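Local coordinates for amorpha-4,11-diene synthase (Artemisia annua, PDB 4GAX), which probably cyclises farnesyl diphosphate to a sesquiterpene with loss of diphosphate, using magnesium ions as in other terpene synthases, at residues V138-K143 with E174-D179; E158-L163 with V182-H187; Y111-S116 with Y132-D137; L80-D85 with G117-L122. All blocks are in the same frame, centred on the assembly; numbering follows the deposited sequence.

How the interactions relate
All four contacts lie within the N-terminal, all-helical part of the chain, on one side of its centre and 24 to 28 Å from it; none contains the metal-binding motifs that, in this family, belong to the other domain. Interactions 1 and 2 share helix 175-194, their centres are about 12 Å apart, and F139 CE1 touches L163 CD1 at 3.8 Å. Interaction 3 lies about 13 Å, centre to centre, from interactions 1 and 4; C136 packs on I176 and L177 of the first, and W115 CH2 meets L81 CD1 of the second at 3.6 Å. A 2.6 Å salt bridge, E162 OE2 to R119 NH2, joins interactions 2 and 4; interactions 2 and 3 do not touch.

Interaction 1: residues V138-K143 with E174-D179; sequences VFNNHK and EIILED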
loop_
_atom_site.group_PDB
_atom_site.type_symbol
_atom_site.label_atom_id
_atom_site.label_comp_id
_atom_site.label_asym_id
_atom_site.label_seq_id
_atom_site.Cartn_x
_atom_site.Cartn_y
_atom_site.Cartn_z
ATOM N N VAL A 138 -1.550 -28.055 -3.280
ATOM C CA VAL A 138 -0.182 -28.194 -3.737
ATOM C C VAL A 138 0.764 -28.465 -2.567
ATOM O O VAL A 138 1.838 -29.051 -2.753
ATOM C CB VAL A 138 0.278 -26.945 -4.528
ATOM C CG1 VAL A 138 0.396 -25.724 -3.608
ATOM C CG2 VAL A 138 1.601 -27.212 -5.238
ATOM N N PHE A 139 0.355 -28.076 -1.357
ATOM C CA PHE A 139 1.217 -28.249 -0.182
ATOM C C PHE A 139 1.136 -29.609 0.492
ATOM O O PHE A 139 1.971 -29.933 1.341
ATOM C CB PHE A 139 0.958 -27.146 0.844
ATOM C CG PHE A 139 1.325 -25.782 0.345
ATOM C CD1 PHE A 139 2.656 -25.445 0.143
ATOM C CD2 PHE A 139 0.337 -24.846 0.048
ATOM C CE1 PHE A 139 3.000 -24.177 -0.337
ATOM C CE2 PHE A 139 0.675 -23.588 -0.431
ATOM C CZ PHE A 139 2.004 -23.255 -0.617
ATOM N N ASN A 140 0.141 -30.400 0.121
ATOM C CA ASN A 140 -0.088 -31.662 0.808
ATOM C C ASN A 140 1.141 -32.561 0.875
ATOM O O ASN A 140 1.366 -33.223 1.886
ATOM C CB ASN A 140 -1.304 -32.386 0.227
ATOM C CG ASN A 140 -2.606 -31.744 0.664
ATOM O OD1 ASN A 140 -2.689 -31.183 1.756
ATOM N ND2 ASN A 140 -3.628 -31.818 -0.185
ATOM N N ASN A 141 1.961 -32.561 -0.172
ATOM C CA ASN A 141 3.175 -33.379 -0.128
ATOM C C ASN A 141 4.409 -32.681 0.451
ATOM O O ASN A 141 5.539 -33.154 0.306
ATOM C CB ASN A 141 3.447 -34.042 -1.477
ATOM C CG ASN A 141 2.356 -35.032 -1.854
ATOM O OD1 ASN A 141 2.000 -35.925 -1.072
ATOM N ND2 ASN A 141 1.797 -34.861 -3.047
ATOM N N HIS A 142 4.188 -31.550 1.115
ATOM C CA HIS A 142 5.224 -30.986 1.989
ATOM C C HIS A 142 5.214 -31.735 3.324
ATOM O O HIS A 142 6.142 -31.617 4.126
ATOM C CB HIS A 142 4.989 -29.495 2.222
ATOM C CG HIS A 142 5.458 -28.639 1.093
ATOM N ND1 HIS A 142 4.925 -28.725 -0.174
ATOM C CD2 HIS A 142 6.432 -27.700 1.031
ATOM C CE1 HIS A 142 5.543 -27.864 -0.967
ATOM N NE2 HIS A 142 6.463 -27.233 -0.258
ATOM N N LYS A 143 4.166 -32.531 3.547
ATOM C CA LYS A 143 4.037 -33.278 4.801
ATOM C C LYS A 143 4.201 -34.777 4.604
ATOM O O LYS A 143 3.876 -35.316 3.539
ATOM C CB LYS A 143 2.683 -32.996 5.450
ATOM C CG LYS A 143 2.406 -31.515 5.613
ATOM C CD LYS A 143 2.150 -31.143 7.059
ATOM C CE LYS A 143 0.663 -30.983 7.330
ATOM N NZ LYS A 143 0.416 -30.128 8.526
ATOM N N GLU A 174 -7.328 -22.018 6.211
ATOM C CA GLU A 174 -6.316 -22.826 5.526
ATOM C C GLU A 174 -5.277 -23.359 6.510
ATOM O O GLU A 174 -4.205 -22.772 6.689
ATOM C CB GLU A 174 -5.694 -22.045 4.357
ATOM C CG GLU A 174 -6.750 -21.783 3.272
ATOM C CD GLU A 174 -6.245 -20.987 2.093
ATOM O OE1 GLU A 174 -5.383 -20.093 2.278
ATOM O OE2 GLU A 174 -6.730 -21.246 0.967
ATOM N N ILE A 175 -5.622 -24.480 7.143
ATOM C CA ILE A 175 -4.857 -25.002 8.263
ATOM C C ILE A 175 -3.452 -25.406 7.852
ATOM O O ILE A 175 -2.506 -25.279 8.650
ATOM C CB ILE A 175 -5.543 -26.225 8.913
ATOM C CG1 ILE A 175 -7.051 -26.025 8.977
ATOM C CG2 ILE A 175 -4.994 -26.484 10.320
ATOM C CD1 ILE A 175 -7.846 -27.174 8.385
ATOM N N ILE A 176 -3.299 -25.908 6.627
ATOM C CA ILE A 176 -1.960 -26.324 6.208
ATOM C C ILE A 176 -0.987 -25.138 6.181
ATOM O O ILE A 176 0.208 -25.302 6.484
ATOM C CB ILE A 176 -1.925 -27.132 4.893
ATOM C CG1 ILE A 176 -0.535 -27.742 4.696
ATOM C CG2 ILE A 176 -2.295 -26.255 3.686
ATOM C CD1 ILE A 176 -0.527 -29.056 3.953
ATOM N N LEU A 177 -1.496 -23.944 5.869
ATOM C CA LEU A 177 -0.646 -22.741 5.904
ATOM C C LEU A 177 -0.524 -22.105 7.296
ATOM O O LEU A 177 0.502 -21.483 7.615
ATOM C CB LEU A 177 -1.102 -21.696 4.888
ATOM C CG LEU A 177 -0.972 -22.116 3.428
ATOM C CD1 LEU A 177 -1.642 -21.052 2.548
ATOM C CD2 LEU A 177 0.469 -22.301 3.027
ATOM N N GLU A 178 -1.558 -22.218 8.126
ATOM C CA GLU A 178 -1.359 -21.879 9.535
ATOM C C GLU A 178 -0.226 -22.760 10.105
ATOM O O GLU A 178 0.702 -22.275 10.761
ATOM C CB GLU A 178 -2.651 -22.108 10.337
ATOM C CG GLU A 178 -3.807 -21.214 9.924
ATOM C CD GLU A 178 -3.529 -19.742 10.179
ATOM O OE1 GLU A 178 -2.767 -19.427 11.131
ATOM O OE2 GLU A 178 -4.088 -18.901 9.431
ATOM N N ASP A 179 -0.313 -24.061 9.847
ATOM C CA ASP A 179 0.727 -24.994 10.277
ATOM C C ASP A 179 2.086 -24.619 9.699
ATOM O O ASP A 179 3.100 -24.618 10.408
ATOM C CB ASP A 179 0.367 -26.422 9.850
ATOM C CG ASP A 179 -0.776 -27.007 10.673
ATOM O OD1 ASP A 179 -1.168 -26.372 11.681
ATOM O OD2 ASP A 179 -1.266 -28.109 10.327
#
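In the helical N-terminal domain of this terpene synthase, the loop between helices 120-129 and 151-154, with F139, N140 and K143, lies against the first turns of helix 175-194, where I176, L177 and D179 receive it. I176 fills the middle of the contact. With CG1 anti to the backbone N (chi1 -169°), its CD1 extends toward the loop and touches F139 O at 3.7 Å, close to N140 OD1. Isoleucine suits this place because its long CG1-CD1 branch spans the gap to F139 CB and to the methylenes of K143, an apolar filling beside the salt bridge. L177 approaches the F139 ring from above: its CD2 lies 4.0 Å from the ring centroid and 25° off the normal, a CH-pi contact shifted toward CD2 and CE2. V138 CG1 lies 3.7 Å above the plane of the opposite face of the F139 ring, and F124 meets the same ring edge-to-face, so the phenyl group is held between neighbours. K143 passes I176 with its CE 4.1 Å from I176 CD1. Its ammonium also makes a cation-pi contact with F149, and across the contact it forms the one salt bridge, K143 NZ to D179 OD2 at 3.2 Å.

Interaction 2: residues E158-L163 with V182-H187; sequences EGLLEL and VFTQSH
Segments 158-163 and 182-187, both helical, run closer to antiparallel than parallel, their local axes 9.5 Å apart at the closest and crossing at -134°, with L160 and T184 nearest, 6.1 Å between their CA atoms. They belong to two successive helices, 157-167 and 175-194, that form a helical hairpin in the N-terminal domain. T184 turns its methyl toward the partner helix: CG2 meets L163 CD2 at 3.5 Å and lies 3.6 Å from L160 O. Threonine suits this buried place because its other branch is satisfied at home, OG1 bonding to A180 O one turn back in its own helix. L160 divides its two methyls. CD2 reaches F183 CE2 at 3.8 Å, the two side chains crossing at about a right angle, and CD1 rests near H187 CB. F149 stacks on the F183 ring. The imidazole of H187 bends back along its own helix, with CG anti to the carbonyl carbon (chi1 -74°), while NE2 bonds to K154. F183 O is gripped by three donors: H187 N, S186 OG at 2.9 Å, and H187 ND1 at 3.1 Å, which stands above the carbonyl plane although F183 O lies almost in the plane of the imidazole.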
loop_
_atom_site.group_PDB
_atom_site.type_symbol
_atom_site.label_atom_id
_atom_site.label_comp_id
_atom_site.label_asym_id
_atom_site.label_seq_id
_atom_site.Cartn_x
_atom_site.Cartn_y
_atom_site.Cartn_z
ATOM N N GLU A 158 16.325 -21.813 1.265
ATOM C CA GLU A 158 15.564 -21.119 0.227
ATOM C C GLU A 158 14.132 -21.655 0.110
ATOM O O GLU A 158 13.192 -20.891 -0.097
ATOM C CB GLU A 158 16.270 -21.190 -1.129
ATOM C CG GLU A 158 15.792 -20.109 -2.090
ATOM C CD GLU A 158 16.231 -20.349 -3.524
ATOM O OE1 GLU A 158 16.989 -21.316 -3.767
ATOM O OE2 GLU A 158 15.809 -19.572 -4.410
ATOM N N GLY A 159 13.974 -22.968 0.250
ATOM C CA GLY A 159 12.664 -23.580 0.193
ATOM C C GLY A 159 11.834 -23.210 1.404
ATOM O O GLY A 159 10.625 -22.989 1.284
ATOM N N LEU A 160 12.476 -23.163 2.571
ATOM C CA LEU A 160 11.783 -22.842 3.817
ATOM C C LEU A 160 11.258 -21.427 3.738
ATOM O O LEU A 160 10.122 -21.144 4.124
ATOM C CB LEU A 160 12.729 -22.931 5.011
ATOM C CG LEU A 160 12.737 -24.215 5.821
ATOM C CD1 LEU A 160 13.693 -24.078 7.008
ATOM C CD2 LEU A 160 11.332 -24.530 6.277
ATOM N N LEU A 161 12.113 -20.535 3.250
ATOM C CA LEU A 161 11.733 -19.146 3.048
ATOM C C LEU A 161 10.606 -18.986 2.045
ATOM O O LEU A 161 9.710 -18.168 2.258
ATOM C CB LEU A 161 12.942 -18.322 2.597
ATOM C CG LEU A 161 13.658 -17.498 3.656
ATOM C CD1 LEU A 161 14.840 -16.792 3.002
ATOM C CD2 LEU A 161 12.684 -16.491 4.276
ATOM N N GLU A 162 10.647 -19.737 0.942
ATOM C CA GLU A 162 9.572 -19.646 -0.047
ATOM C C GLU A 162 8.243 -20.079 0.560
ATOM O O GLU A 162 7.182 -19.523 0.240
ATOM C CB GLU A 162 9.869 -20.495 -1.299
ATOM C CG GLU A 162 10.967 -19.947 -2.201
ATOM C CD GLU A 162 11.196 -20.811 -3.450
ATOM O OE1 GLU A 162 10.688 -21.958 -3.499
ATOM O OE2 GLU A 162 11.877 -20.335 -4.388
ATOM N N LEU A 163 8.294 -21.082 1.430
ATOM C CA LEU A 163 7.076 -21.581 2.064
ATOM C C LEU A 163 6.533 -20.553 3.049
ATOM O O LEU A 163 5.322 -20.289 3.096
ATOM C CB LEU A 163 7.361 -22.911 2.778
ATOM C CG LEU A 163 6.232 -23.460 3.653
ATOM C CD1 LEU A 163 4.959 -23.749 2.839
ATOM C CD2 LEU A 163 6.723 -24.734 4.355
ATOM N N VAL A 182 3.786 -21.601 11.470
ATOM C CA VAL A 182 4.406 -21.953 12.747
ATOM C C VAL A 182 5.725 -22.705 12.531
ATOM O O VAL A 182 6.732 -22.406 13.178
ATOM C CB VAL A 182 3.441 -22.796 13.617
ATOM C CG1 VAL A 182 4.161 -23.355 14.848
ATOM C CG2 VAL A 182 2.246 -21.952 14.032
ATOM N N PHE A 183 5.711 -23.659 11.606
ATOM C CA PHE A 183 6.879 -24.491 11.294
ATOM C C PHE A 183 8.044 -23.636 10.752
ATOM O O PHE A 183 9.148 -23.635 11.299
ATOM C CB PHE A 183 6.452 -25.578 10.289
ATOM C CG PHE A 183 7.579 -26.453 9.793
ATOM C CD1 PHE A 183 8.044 -27.514 10.560
ATOM C CD2 PHE A 183 8.139 -26.236 8.543
ATOM C CE1 PHE A 183 9.075 -28.321 10.101
ATOM C CE2 PHE A 183 9.174 -27.042 8.073
ATOM C CZ PHE A 183 9.636 -28.082 8.851
ATOM N N THR A 184 7.785 -22.876 9.699
ATOM C CA THR A 184 8.838 -22.069 9.090
ATOM C C THR A 184 9.373 -21.003 10.034
ATOM O O THR A 184 10.587 -20.791 10.102
ATOM C CB THR A 184 8.371 -21.418 7.786
ATOM O OG1 THR A 184 7.221 -20.615 8.054
ATOM C CG2 THR A 184 7.995 -22.500 6.756
ATOM N N GLN A 185 8.477 -20.341 10.765
ATOM C CA GLN A 185 8.891 -19.318 11.742
ATOM C C GLN A 185 9.874 -19.867 12.751
ATOM O O GLN A 185 10.887 -19.226 13.059
ATOM C CB GLN A 185 7.683 -18.756 12.499
ATOM C CG GLN A 185 7.139 -17.446 11.955
ATOM C CD GLN A 185 5.955 -16.943 12.763
ATOM O OE1 GLN A 185 5.469 -17.632 13.664
ATOM N NE2 GLN A 185 5.481 -15.738 12.443
ATOM N N SER A 186 9.580 -21.055 13.277
ATOM C CA SER A 186 10.432 -21.624 14.318
ATOM C C SER A 186 11.760 -22.060 13.736
ATOM O O SER A 186 12.808 -21.825 14.328
ATOM C CB SER A 186 9.755 -22.802 15.035
ATOM O OG SER A 186 9.604 -23.919 14.175
ATOM N N HIS A 187 11.723 -22.687 12.567
ATOM C CA HIS A 187 12.971 -23.143 11.962
ATOM C C HIS A 187 13.807 -22.000 11.390
ATOM O O HIS A 187 15.020 -21.971 11.587
ATOM C CB HIS A 187 12.709 -24.247 10.940
ATOM C CG HIS A 187 12.373 -25.557 11.581
ATOM N ND1 HIS A 187 11.079 -25.927 11.892
ATOM C CD2 HIS A 187 13.168 -26.556 12.033
ATOM C CE1 HIS A 187 11.093 -27.111 12.478
ATOM N NE2 HIS A 187 12.344 -27.518 12.572
#

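Interaction 3: residues Y111-S116 with Y132-D137; sequences YGDNWS and YFVTCD
The carboxylate of D113 presents its OD1 to the backbone of T135: the T135 N-H arrives on the syn side, 21° out of the carboxylate plane, in a nearly straight bond (168°), T135 N to D113 OD1 2.7 Å. Within 111-116, the Y111 ring carries W115 CZ3 on one face, 3.6 Å above its plane, and W115 stacks in turn on W123. A chi1 of -160° on D113 carries the acid across to the neighbouring loop 132-137, where OD1 also lies beside V134, a buried valine packed against helices 97-111 and 120-129. The fold element here is a type II' beta turn, Y111 to N114, which closes helix 97-111; N114 N bonds to Y111 O at 2.8 Å, and G112 takes the positive phi that glycine tolerates easily. Solvent joins the two loops as well: water 1 is placed to donate to D113 O at 3.1 Å and to T135 O at 2.8 Å, although other acceptors compete for its protons. With an alanine in place of D113, the T135 N-H would probably be left without this acceptor and the two loops would lose their direct hydrogen bond. D113 OD2 and D137 OD2, like charges, lie 4.2 Å apart; water 2, placed to donate to D113 OD2 at 2.8 Å and also to D137 OD2, probably eases this, though again acceptors outnumber protons.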
loop_
_atom_site.group_PDB
_atom_site.type_symbol
_atom_site.label_atom_id
_atom_site.label_comp_id
_atom_site.label_asym_id
_atom_site.label_seq_id
_atom_site.Cartn_x
_atom_site.Cartn_y
_atom_site.Cartn_z
ATOM N N TYR A 111 -1.129 -25.580 -16.036
ATOM C CA TYR A 111 -1.087 -26.495 -14.907
ATOM C C TYR A 111 -2.342 -26.390 -14.051
ATOM O O TYR A 111 -2.587 -27.249 -13.195
ATOM C CB TYR A 111 0.178 -26.241 -14.070
ATOM C CG TYR A 111 1.452 -26.355 -14.883
ATOM C CD1 TYR A 111 2.042 -27.595 -15.115
ATOM C CD2 TYR A 111 2.058 -25.228 -15.430
ATOM C CE1 TYR A 111 3.209 -27.709 -15.866
ATOM C CE2 TYR A 111 3.227 -25.331 -16.184
ATOM C CZ TYR A 111 3.796 -26.577 -16.397
ATOM O OH TYR A 111 4.952 -26.692 -17.142
ATOM N N GLY A 112 -3.140 -25.350 -14.297
ATOM C CA GLY A 112 -4.287 -25.057 -13.458
ATOM C C GLY A 112 -3.919 -25.084 -11.979
ATOM O O GLY A 112 -2.910 -24.515 -11.560
ATOM N N ASP A 113 -4.728 -25.776 -11.188
ATOM C CA ASP A 113 -4.471 -25.910 -9.760
ATOM C C ASP A 113 -3.498 -27.051 -9.449
ATOM O O ASP A 113 -3.229 -27.341 -8.282
ATOM C CB ASP A 113 -5.799 -26.149 -9.040
ATOM C CG ASP A 113 -5.734 -25.828 -7.565
ATOM O OD1 ASP A 113 -5.126 -24.798 -7.173
ATOM O OD2 ASP A 113 -6.306 -26.620 -6.799
ATOM N N ASN A 114 -2.957 -27.688 -10.485
ATOM C CA ASN A 114 -2.211 -28.940 -10.281
ATOM C C ASN A 114 -0.699 -28.868 -10.484
ATOM O O ASN A 114 -0.079 -29.850 -10.900
ATOM C CB ASN A 114 -2.779 -30.054 -11.164
ATOM C CG ASN A 114 -4.255 -30.281 -10.932
ATOM O OD1 ASN A 114 -4.677 -30.630 -9.822
ATOM N ND2 ASN A 114 -5.054 -30.093 -11.980
ATOM N N TRP A 115 -0.107 -27.714 -10.204
ATOM C CA TRP A 115 1.351 -27.598 -10.186
ATOM C C TRP A 115 1.950 -28.611 -9.224
ATOM O O TRP A 115 1.479 -28.762 -8.091
ATOM C CB TRP A 115 1.768 -26.212 -9.700
ATOM C CG TRP A 115 3.253 -25.967 -9.731
ATOM C CD1 TRP A 115 4.159 -26.240 -8.734
ATOM C CD2 TRP A 115 4.003 -25.392 -10.813
ATOM N NE1 TRP A 115 5.422 -25.871 -9.136
ATOM C CE2 TRP A 115 5.355 -25.339 -10.403
ATOM C CE3 TRP A 115 3.666 -24.919 -12.092
ATOM C CZ2 TRP A 115 6.365 -24.836 -11.220
ATOM C CZ3 TRP A 115 4.661 -24.418 -12.899
ATOM C CH2 TRP A 115 6.000 -24.385 -12.461
ATOM N N SER A 116 2.997 -29.293 -9.668
ATOM C CA SER A 116 3.715 -30.211 -8.797
ATOM C C SER A 116 5.174 -30.268 -9.206
ATOM O O SER A 116 5.657 -31.307 -9.647
ATOM C CB SER A 116 3.112 -31.618 -8.875
ATOM O OG SER A 116 3.304 -32.179 -10.167
ATOM N N TYR A 132 -5.100 -15.250 -9.000
ATOM C CA TYR A 132 -5.646 -16.596 -9.226
ATOM C C TYR A 132 -5.799 -17.319 -7.890
ATOM O O TYR A 132 -4.804 -17.588 -7.216
ATOM C CB TYR A 132 -4.737 -17.436 -10.133
ATOM C CG TYR A 132 -4.519 -16.868 -11.512
ATOM C CD1 TYR A 132 -3.248 -16.489 -11.936
ATOM C CD2 TYR A 132 -5.580 -16.721 -12.402
ATOM C CE1 TYR A 132 -3.040 -15.960 -13.217
ATOM C CE2 TYR A 132 -5.381 -16.195 -13.673
ATOM C CZ TYR A 132 -4.113 -15.819 -14.076
ATOM O OH TYR A 132 -3.916 -15.309 -15.345
ATOM N N PHE A 133 -7.036 -17.637 -7.517
ATOM C CA PHE A 133 -7.330 -18.250 -6.217
ATOM C C PHE A 133 -6.998 -19.749 -6.258
ATOM O O PHE A 133 -7.861 -20.617 -6.077
ATOM C CB PHE A 133 -8.804 -18.020 -5.856
ATOM C CG PHE A 133 -9.115 -18.140 -4.379
ATOM C CD1 PHE A 133 -10.283 -17.576 -3.866
ATOM C CD2 PHE A 133 -8.266 -18.817 -3.508
ATOM C CE1 PHE A 133 -10.599 -17.687 -2.517
ATOM C CE2 PHE A 133 -8.580 -18.934 -2.158
ATOM C CZ PHE A 133 -9.746 -18.370 -1.664
ATOM N N VAL A 134 -5.726 -20.027 -6.500
ATOM C CA VAL A 134 -5.173 -21.371 -6.466
ATOM C C VAL A 134 -5.356 -21.960 -5.062
ATOM O O VAL A 134 -5.332 -21.225 -4.082
ATOM C CB VAL A 134 -3.677 -21.254 -6.821
ATOM C CG1 VAL A 134 -2.818 -22.115 -5.930
ATOM C CG2 VAL A 134 -3.464 -21.503 -8.322
ATOM N N THR A 135 -5.554 -23.275 -4.947
ATOM C CA THR A 135 -5.819 -23.854 -3.627
ATOM C C THR A 135 -4.548 -24.318 -2.881
ATOM O O THR A 135 -3.446 -24.328 -3.435
ATOM C CB THR A 135 -6.796 -25.018 -3.729
ATOM O OG1 THR A 135 -7.498 -25.174 -2.489
ATOM C CG2 THR A 135 -6.045 -26.255 -4.015
ATOM N N CYS A 136 -4.713 -24.728 -1.627
ATOM C CA CYS A 136 -3.588 -25.229 -0.838
ATOM C C CYS A 136 -3.179 -26.673 -1.103
ATOM O O CYS A 136 -2.217 -27.150 -0.493
ATOM C CB CYS A 136 -3.906 -25.095 0.647
ATOM S SG CYS A 136 -3.722 -23.432 1.204
ATOM N N ASP A 137 -3.905 -27.373 -1.977
ATOM C CA ASP A 137 -3.621 -28.791 -2.253
ATOM C C ASP A 137 -2.166 -29.033 -2.623
ATOM O O ASP A 137 -1.614 -30.081 -2.317
ATOM C CB ASP A 137 -4.495 -29.323 -3.390
ATOM C CG ASP A 137 -5.967 -29.407 -3.012
ATOM O OD1 ASP A 137 -6.290 -29.242 -1.813
ATOM O OD2 ASP A 137 -6.797 -29.647 -3.920
HETATM O O HOH W 1 -2.891 -26.355 -5.323
HETATM O O HOH W 2 -5.692 -29.379 -6.901
#

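Interaction 4: residues L80-D85 with G117-L122; sequences LLKLVD and GARSSL
One turn of helix 77-89, with L81, K82 and D85, faces a loop that becomes helix 120-129, with R119 at the N-cap in a positive-phi conformation; the nearest CA atoms, of L81 and L122, are 7.3 Å apart. A chi1 of 175° swings L122 CG away from its own amide and out to the helix, where CD2 lies 3.7 Å from L81 O and 4.0 Å from L81 CB, and CD1 touches D85 CG at 3.8 Å. The forked leucine suits this buried seam because one methyl packs on L81 and the other on D85, whose OD1 is held by a salt bridge to R125. K82 lays its aliphatic carbons over one face of the R119 guanidinium, with CD 3.8 Å above the centre of the plane and CE 3.7 Å from R119 NH2. The two cations share an acidic surround: R119 NH2 makes salt bridges to E158 and E162, and K82 NZ pairs with E86. Replacing R119 by an alanine would probably leave both glutamates without this partner and uncover the methylenes of K82. Helix 77-89 packs on helix 52-71 through L80 and L83, while helix 157-167 touches S121 and L122 through E162.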
loop_
_atom_site.group_PDB
_atom_site.type_symbol
_atom_site.label_atom_id
_atom_site.label_comp_id
_atom_site.label_asym_id
_atom_site.label_seq_id
_atom_site.Cartn_x
_atom_site.Cartn_y
_atom_site.Cartn_z
ATOM N N LEU A 80 11.192 -20.105 -14.870
ATOM C CA LEU A 80 10.461 -18.919 -15.304
ATOM C C LEU A 80 9.816 -18.221 -14.109
ATOM O O LEU A 80 9.857 -16.976 -13.984
ATOM C CB LEU A 80 9.406 -19.294 -16.354
ATOM C CG LEU A 80 8.377 -18.224 -16.778
ATOM C CD1 LEU A 80 9.010 -16.989 -17.391
ATOM C CD2 LEU A 80 7.405 -18.815 -17.769
ATOM N N LEU A 81 9.230 -19.013 -13.216
ATOM C CA LEU A 81 8.606 -18.440 -12.025
ATOM C C LEU A 81 9.648 -17.727 -11.193
ATOM O O LEU A 81 9.382 -16.661 -10.650
ATOM C CB LEU A 81 7.920 -19.517 -11.179
ATOM C CG LEU A 81 6.662 -20.132 -11.799
ATOM C CD1 LEU A 81 6.108 -21.185 -10.848
ATOM C CD2 LEU A 81 5.622 -19.043 -12.048
ATOM N N LYS A 82 10.831 -18.328 -11.076
ATOM C CA LYS A 82 11.914 -17.711 -10.314
ATOM C C LYS A 82 12.347 -16.384 -10.932
ATOM O O LYS A 82 12.634 -15.411 -10.214
ATOM C CB LYS A 82 13.105 -18.666 -10.199
ATOM C CG LYS A 82 14.183 -18.200 -9.230
ATOM C CD LYS A 82 13.569 -17.792 -7.884
ATOM C CE LYS A 82 14.613 -17.720 -6.765
ATOM N NZ LYS A 82 15.531 -16.548 -6.883
ATOM N N LEU A 83 12.410 -16.343 -12.261
ATOM C CA LEU A 83 12.800 -15.120 -12.960
ATOM C C LEU A 83 11.746 -14.042 -12.750
ATOM O O LEU A 83 12.082 -12.872 -12.520
ATOM C CB LEU A 83 12.926 -15.403 -14.456
ATOM C CG LEU A 83 13.395 -14.274 -15.376
ATOM C CD1 LEU A 83 14.668 -13.643 -14.843
ATOM C CD2 LEU A 83 13.655 -14.857 -16.771
ATOM N N VAL A 84 10.472 -14.435 -12.835
ATOM C CA VAL A 84 9.366 -13.505 -12.611
ATOM C C VAL A 84 9.480 -12.940 -11.199
ATOM O O VAL A 84 9.392 -11.732 -10.988
ATOM C CB VAL A 84 7.989 -14.201 -12.798
ATOM C CG1 VAL A 84 6.858 -13.324 -12.279
ATOM C CG2 VAL A 84 7.754 -14.565 -14.270
ATOM N N ASP A 85 9.699 -13.818 -10.228
ATOM C CA ASP A 85 9.851 -13.369 -8.838
ATOM C C ASP A 85 10.994 -12.353 -8.677
ATOM O O ASP A 85 10.887 -11.368 -7.944
ATOM C CB ASP A 85 10.135 -14.580 -7.960
ATOM C CG ASP A 85 10.282 -14.231 -6.505
ATOM O OD1 ASP A 85 9.419 -13.500 -5.973
ATOM O OD2 ASP A 85 11.249 -14.718 -5.875
ATOM N N GLY A 117 5.881 -29.156 -9.074
ATOM C CA GLY A 117 7.281 -29.143 -9.441
ATOM C C GLY A 117 8.152 -28.625 -8.317
ATOM O O GLY A 117 7.707 -28.507 -7.166
ATOM N N ALA A 118 9.405 -28.324 -8.655
ATOM C CA ALA A 118 10.199 -27.418 -7.844
ATOM C C ALA A 118 9.384 -26.132 -7.766
ATOM O O ALA A 118 8.493 -25.890 -8.613
ATOM C CB ALA A 118 11.544 -27.147 -8.489
ATOM N N ARG A 119 9.691 -25.320 -6.760
ATOM C CA ARG A 119 9.108 -23.987 -6.610
ATOM C C ARG A 119 7.595 -24.043 -6.448
ATOM O O ARG A 119 6.880 -23.156 -6.924
ATOM C CB ARG A 119 9.487 -23.091 -7.806
ATOM C CG ARG A 119 10.899 -23.336 -8.335
ATOM C CD ARG A 119 11.720 -22.086 -8.431
ATOM N NE ARG A 119 12.279 -21.717 -7.145
ATOM C CZ ARG A 119 13.570 -21.499 -6.920
ATOM N NH1 ARG A 119 14.459 -21.613 -7.899
ATOM N NH2 ARG A 119 13.966 -21.161 -5.704
ATOM N N SER A 120 7.100 -25.073 -5.769
ATOM C CA SER A 120 5.666 -25.151 -5.535
ATOM C C SER A 120 5.188 -24.011 -4.624
ATOM O O SER A 120 4.146 -23.404 -4.885
ATOM C CB SER A 120 5.232 -26.555 -5.042
ATOM O OG SER A 120 5.995 -26.984 -3.935
ATOM N N SER A 121 5.955 -23.692 -3.577
ATOM C CA SER A 121 5.592 -22.572 -2.702
ATOM C C SER A 121 5.608 -21.234 -3.457
ATOM O O SER A 121 4.771 -20.341 -3.223
ATOM C CB SER A 121 6.552 -22.504 -1.513
ATOM O OG SER A 121 6.406 -23.653 -0.693
ATOM N N LEU A 122 6.576 -21.083 -4.352
ATOM C CA LEU A 122 6.683 -19.855 -5.141
ATOM C C LEU A 122 5.527 -19.777 -6.132
ATOM O O LEU A 122 4.923 -18.720 -6.328
ATOM C CB LEU A 122 8.031 -19.808 -5.881
ATOM C CG LEU A 122 8.206 -18.624 -6.832
ATOM C CD1 LEU A 122 8.085 -17.309 -6.044
ATOM C CD2 LEU A 122 9.520 -18.696 -7.577
#